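Local coordinates for protein dihydrodipicolinate synthase (Oceanobacillus iheyensis HTE831, PDB 3D0C) that probably acts as a 4-hydroxy-tetrahydrodipicolinate synthase, a TIM-barrel lyase of the DapA family that uses pyruvate in lysine biosynthesis, at residues A[36-48]-A[214-226]. The protein carries 1 engineered substitution. Residues are numbered along the deposited sequence; the frame is centred on the assembly and turned at random.
Sequences DDNVEFLLQNGIE and GLVNVFPQKSFAL
Where the TIM barrel closes on itself, the C-terminal half of helix 32-44 and the turn after it pack against the 3-10 turn 215-217 and the first turns of helix 220-232. Phe41 lies with CG anti to its backbone nitrogen (chi1 178°), which carries the ring out toward the 3-10 turn; its CE2 comes to 3.4 Å from Val216 O, and this oxygen meets the ring edge almost level with it. Pro220 stands roughly perpendicular to the phenyl side chain, Phe41 CZ lying 3.7 Å from Pro220 CD. Over the ring centre, on one face, stands the amide nitrogen of Asn45, held there by a short bond of 2.6 Å from Asn45 ND2 to Phe41 O. This bond fixes the amide beside the proline, and Asn45 CG meets Pro220 CG at 3.3 Å. Gly46, at positive phi, is the C' residue of a Schellman motif that ends the helix and carries the chain on toward strand 49-50. CE2 and CZ of Phe224 reach this turn, CE2 standing 3.2 Å from Asn45 O and CZ near Gly46 O. Ile47 CD1 touches both Phe224 CE2 and Val216 CG1, 3.8 Å from the latter, while Leu42 CD2 packs against Val216 CG2. Asn217 ND2 donates to Gly214 O (3.0 Å) and also to Ile18 O, which ties the 3-10 turn to the residue just past strand 15-17; its side chain lies close to Thr56, a predicted pyruvate-binding residue. Met268 of helix 260-270 touches Asn38 and Asn217, helix 64-78 packs against the other flank of helix 32-44, and helix 235-257 borders helix 220-232, so the contact bridges the seam where strands 15-17 and 210-213 lie side by side in the barrel.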
# COMPACT_ATOMS: atom_id res chain seq x y z
N ASP A 36 -10.36 -24.62 -3.84
CA ASP A 36 -9.97 -25.76 -4.65
C ASP A 36 -10.80 -25.78 -5.94
O ASP A 36 -10.27 -26.01 -7.03
CB ASP A 36 -10.17 -27.08 -3.88
CG ASP A 36 -9.03 -27.38 -2.89
OD1 ASP A 36 -8.04 -26.62 -2.85
OD2 ASP A 36 -9.13 -28.39 -2.15
N ASP A 37 -12.09 -25.50 -5.80
CA ASP A 37 -12.99 -25.49 -6.95
C ASP A 37 -12.73 -24.36 -7.92
O ASP A 37 -12.96 -24.51 -9.13
CB ASP A 37 -14.44 -25.42 -6.47
CG ASP A 37 -14.86 -26.68 -5.74
OD1 ASP A 37 -14.20 -27.73 -5.94
OD2 ASP A 37 -15.85 -26.64 -4.99
N ASN A 38 -12.28 -23.23 -7.42
CA ASN A 38 -11.99 -22.11 -8.31
C ASN A 38 -10.75 -22.45 -9.14
O ASN A 38 -10.69 -22.16 -10.33
CB ASN A 38 -11.76 -20.83 -7.51
CG ASN A 38 -11.30 -19.68 -8.39
OD1 ASN A 38 -11.97 -19.33 -9.37
ND2 ASN A 38 -10.16 -19.09 -8.05
N VAL A 39 -9.78 -23.08 -8.49
CA VAL A 39 -8.54 -23.49 -9.15
C VAL A 39 -8.85 -24.54 -10.22
O VAL A 39 -8.31 -24.48 -11.33
CB VAL A 39 -7.53 -24.06 -8.11
CG1 VAL A 39 -6.30 -24.61 -8.81
CG2 VAL A 39 -7.13 -22.96 -7.13
N GLU A 40 -9.72 -25.49 -9.89
CA GLU A 40 -10.11 -26.54 -10.84
C GLU A 40 -10.82 -25.92 -12.03
O GLU A 40 -10.59 -26.30 -13.18
CB GLU A 40 -11.04 -27.56 -10.17
CG GLU A 40 -10.36 -28.57 -9.26
CD GLU A 40 -9.22 -29.30 -9.94
OE1 GLU A 40 -9.30 -29.55 -11.16
OE2 GLU A 40 -8.24 -29.65 -9.24
N PHE A 41 -11.70 -24.96 -11.74
CA PHE A 41 -12.46 -24.26 -12.77
C PHE A 41 -11.52 -23.61 -13.77
O PHE A 41 -11.73 -23.70 -14.98
CB PHE A 41 -13.33 -23.18 -12.12
CG PHE A 41 -14.12 -22.36 -13.10
CD1 PHE A 41 -15.34 -22.82 -13.60
CD2 PHE A 41 -13.65 -21.13 -13.53
CE1 PHE A 41 -16.08 -22.06 -14.50
CE2 PHE A 41 -14.37 -20.36 -14.44
CZ PHE A 41 -15.59 -20.82 -14.93
N LEU A 42 -10.50 -22.93 -13.26
CA LEU A 42 -9.52 -22.25 -14.09
C LEU A 42 -8.74 -23.25 -14.95
O LEU A 42 -8.54 -23.04 -16.14
CB LEU A 42 -8.56 -21.44 -13.22
CG LEU A 42 -9.17 -20.22 -12.52
CD1 LEU A 42 -8.21 -19.69 -11.45
CD2 LEU A 42 -9.48 -19.15 -13.56
N LEU A 43 -8.30 -24.35 -14.34
CA LEU A 43 -7.54 -25.35 -15.08
C LEU A 43 -8.39 -26.04 -16.14
O LEU A 43 -7.92 -26.30 -17.24
CB LEU A 43 -6.95 -26.39 -14.12
CG LEU A 43 -5.88 -25.88 -13.16
CD1 LEU A 43 -5.53 -26.96 -12.15
CD2 LEU A 43 -4.63 -25.47 -13.95
N GLN A 44 -9.64 -26.35 -15.80
CA GLN A 44 -10.53 -27.03 -16.73
C GLN A 44 -10.83 -26.15 -17.93
O GLN A 44 -11.16 -26.64 -19.01
CB GLN A 44 -11.84 -27.40 -16.02
CG GLN A 44 -12.92 -27.95 -16.95
CD GLN A 44 -12.44 -29.12 -17.80
OE1 GLN A 44 -11.97 -30.13 -17.28
NE2 GLN A 44 -12.56 -28.98 -19.12
N ASN A 45 -10.71 -24.84 -17.74
CA ASN A 45 -10.98 -23.90 -18.81
C ASN A 45 -9.75 -23.44 -19.58
O ASN A 45 -9.80 -22.46 -20.32
CB ASN A 45 -11.77 -22.72 -18.25
CG ASN A 45 -13.22 -23.08 -17.99
OD1 ASN A 45 -13.99 -23.24 -18.93
ND2 ASN A 45 -13.58 -23.23 -16.73
N GLY A 46 -8.64 -24.15 -19.41
CA GLY A 46 -7.43 -23.82 -20.15
C GLY A 46 -6.34 -22.95 -19.54
O GLY A 46 -5.29 -22.78 -20.17
N ILE A 47 -6.54 -22.39 -18.36
CA ILE A 47 -5.49 -21.54 -17.78
C ILE A 47 -4.16 -22.28 -17.65
O ILE A 47 -4.10 -23.35 -17.05
CB ILE A 47 -5.89 -21.01 -16.40
CG1 ILE A 47 -7.16 -20.17 -16.50
CG2 ILE A 47 -4.73 -20.21 -15.82
CD1 ILE A 47 -7.02 -18.91 -17.34
N GLU A 48 -3.11 -21.70 -18.22
CA GLU A 48 -1.76 -22.28 -18.21
C GLU A 48 -0.86 -21.67 -17.14
O GLU A 48 0.17 -22.25 -16.77
CB GLU A 48 -1.09 -22.09 -19.57
CG GLU A 48 -1.79 -22.80 -20.72
CD GLU A 48 -1.23 -22.44 -22.08
OE1 GLU A 48 -0.04 -22.04 -22.17
OE2 GLU A 48 -1.97 -22.57 -23.08
N GLY A 214 -8.98 -11.44 -14.52
CA GLY A 214 -9.77 -11.80 -13.36
C GLY A 214 -11.09 -12.32 -13.90
O GLY A 214 -11.85 -13.03 -13.23
N LEU A 215 -11.37 -11.96 -15.16
CA LEU A 215 -12.59 -12.39 -15.84
C LEU A 215 -12.59 -13.91 -16.03
O LEU A 215 -13.64 -14.54 -16.07
CB LEU A 215 -12.70 -11.70 -17.20
CG LEU A 215 -13.87 -12.15 -18.09
CD1 LEU A 215 -15.18 -11.95 -17.36
CD2 LEU A 215 -13.86 -11.35 -19.39
N VAL A 216 -11.40 -14.49 -16.15
CA VAL A 216 -11.30 -15.93 -16.34
C VAL A 216 -11.93 -16.74 -15.20
O VAL A 216 -12.17 -17.94 -15.36
CB VAL A 216 -9.83 -16.38 -16.52
CG1 VAL A 216 -9.33 -15.97 -17.90
CG2 VAL A 216 -8.96 -15.76 -15.44
N ASN A 217 -12.21 -16.10 -14.06
CA ASN A 217 -12.83 -16.79 -12.92
C ASN A 217 -14.33 -16.93 -13.13
O ASN A 217 -15.02 -17.64 -12.38
CB ASN A 217 -12.61 -16.02 -11.61
CG ASN A 217 -11.17 -16.01 -11.15
OD1 ASN A 217 -10.62 -17.04 -10.76
ND2 ASN A 217 -10.54 -14.84 -11.19
N VAL A 218 -14.85 -16.25 -14.16
CA VAL A 218 -16.28 -16.26 -14.43
C VAL A 218 -16.64 -16.66 -15.86
O VAL A 218 -17.48 -17.53 -16.07
CB VAL A 218 -16.87 -14.87 -14.16
CG1 VAL A 218 -18.38 -14.95 -14.08
CG2 VAL A 218 -16.28 -14.30 -12.89
N PHE A 219 -16.00 -16.01 -16.82
CA PHE A 219 -16.24 -16.29 -18.24
C PHE A 219 -14.91 -16.48 -18.96
O PHE A 219 -14.56 -15.70 -19.85
CB PHE A 219 -17.00 -15.12 -18.89
CG PHE A 219 -18.45 -15.06 -18.51
CD1 PHE A 219 -19.36 -15.98 -19.04
CD2 PHE A 219 -18.92 -14.10 -17.63
CE1 PHE A 219 -20.71 -15.93 -18.70
CE2 PHE A 219 -20.27 -14.04 -17.28
CZ PHE A 219 -21.16 -14.95 -17.81
N PRO A 220 -14.16 -17.53 -18.60
CA PRO A 220 -12.87 -17.78 -19.25
C PRO A 220 -12.91 -17.88 -20.77
O PRO A 220 -11.94 -17.52 -21.45
CB PRO A 220 -12.42 -19.09 -18.60
CG PRO A 220 -13.71 -19.80 -18.36
CD PRO A 220 -14.57 -18.68 -17.78
N GLN A 221 -14.02 -18.37 -21.32
CA GLN A 221 -14.15 -18.51 -22.77
C GLN A 221 -14.05 -17.17 -23.49
O GLN A 221 -13.55 -17.10 -24.62
CB GLN A 221 -15.48 -19.21 -23.14
CG GLN A 221 -15.68 -20.58 -22.45
CD GLN A 221 -16.83 -21.41 -23.04
OE1 GLN A 221 -17.94 -20.91 -23.24
NE2 GLN A 221 -16.57 -22.69 -23.29
N LYS A 222 -14.51 -16.09 -22.86
CA LYS A 222 -14.42 -14.77 -23.47
C LYS A 222 -12.97 -14.30 -23.46
O LYS A 222 -12.45 -13.78 -24.46
CB LYS A 222 -15.29 -13.76 -22.72
CG LYS A 222 -16.79 -13.98 -22.87
CD LYS A 222 -17.58 -12.91 -22.13
CE LYS A 222 -19.08 -13.16 -22.20
NZ LYS A 222 -19.62 -13.08 -23.59
N SER A 223 -12.31 -14.49 -22.32
CA SER A 223 -10.91 -14.11 -22.17
C SER A 223 -10.05 -14.86 -23.17
O SER A 223 -9.13 -14.28 -23.75
CB SER A 223 -10.43 -14.43 -20.74
OG SER A 223 -11.16 -13.68 -19.78
N PHE A 224 -10.33 -16.14 -23.35
CA PHE A 224 -9.56 -16.95 -24.29
C PHE A 224 -9.91 -16.63 -25.74
O PHE A 224 -9.09 -16.85 -26.63
CB PHE A 224 -9.74 -18.44 -24.01
CG PHE A 224 -8.75 -18.99 -23.02
CD1 PHE A 224 -7.42 -19.19 -23.39
CD2 PHE A 224 -9.13 -19.26 -21.71
CE1 PHE A 224 -6.49 -19.65 -22.46
CE2 PHE A 224 -8.21 -19.72 -20.78
CZ PHE A 224 -6.89 -19.92 -21.15
N ALA A 225 -11.12 -16.13 -25.96
CA ALA A 225 -11.52 -15.74 -27.31
C ALA A 225 -10.67 -14.53 -27.70
O ALA A 225 -10.21 -14.40 -28.84
CB ALA A 225 -13.00 -15.39 -27.34
N LEU A 226 -10.44 -13.65 -26.72
CA LEU A 226 -9.63 -12.47 -26.95
C LEU A 226 -8.17 -12.87 -27.18
O LEU A 226 -7.51 -12.34 -28.07
CB LEU A 226 -9.71 -11.51 -25.75
CG LEU A 226 -8.82 -10.27 -25.86
CD1 LEU A 226 -9.21 -9.49 -27.11
CD2 LEU A 226 -8.98 -9.40 -24.62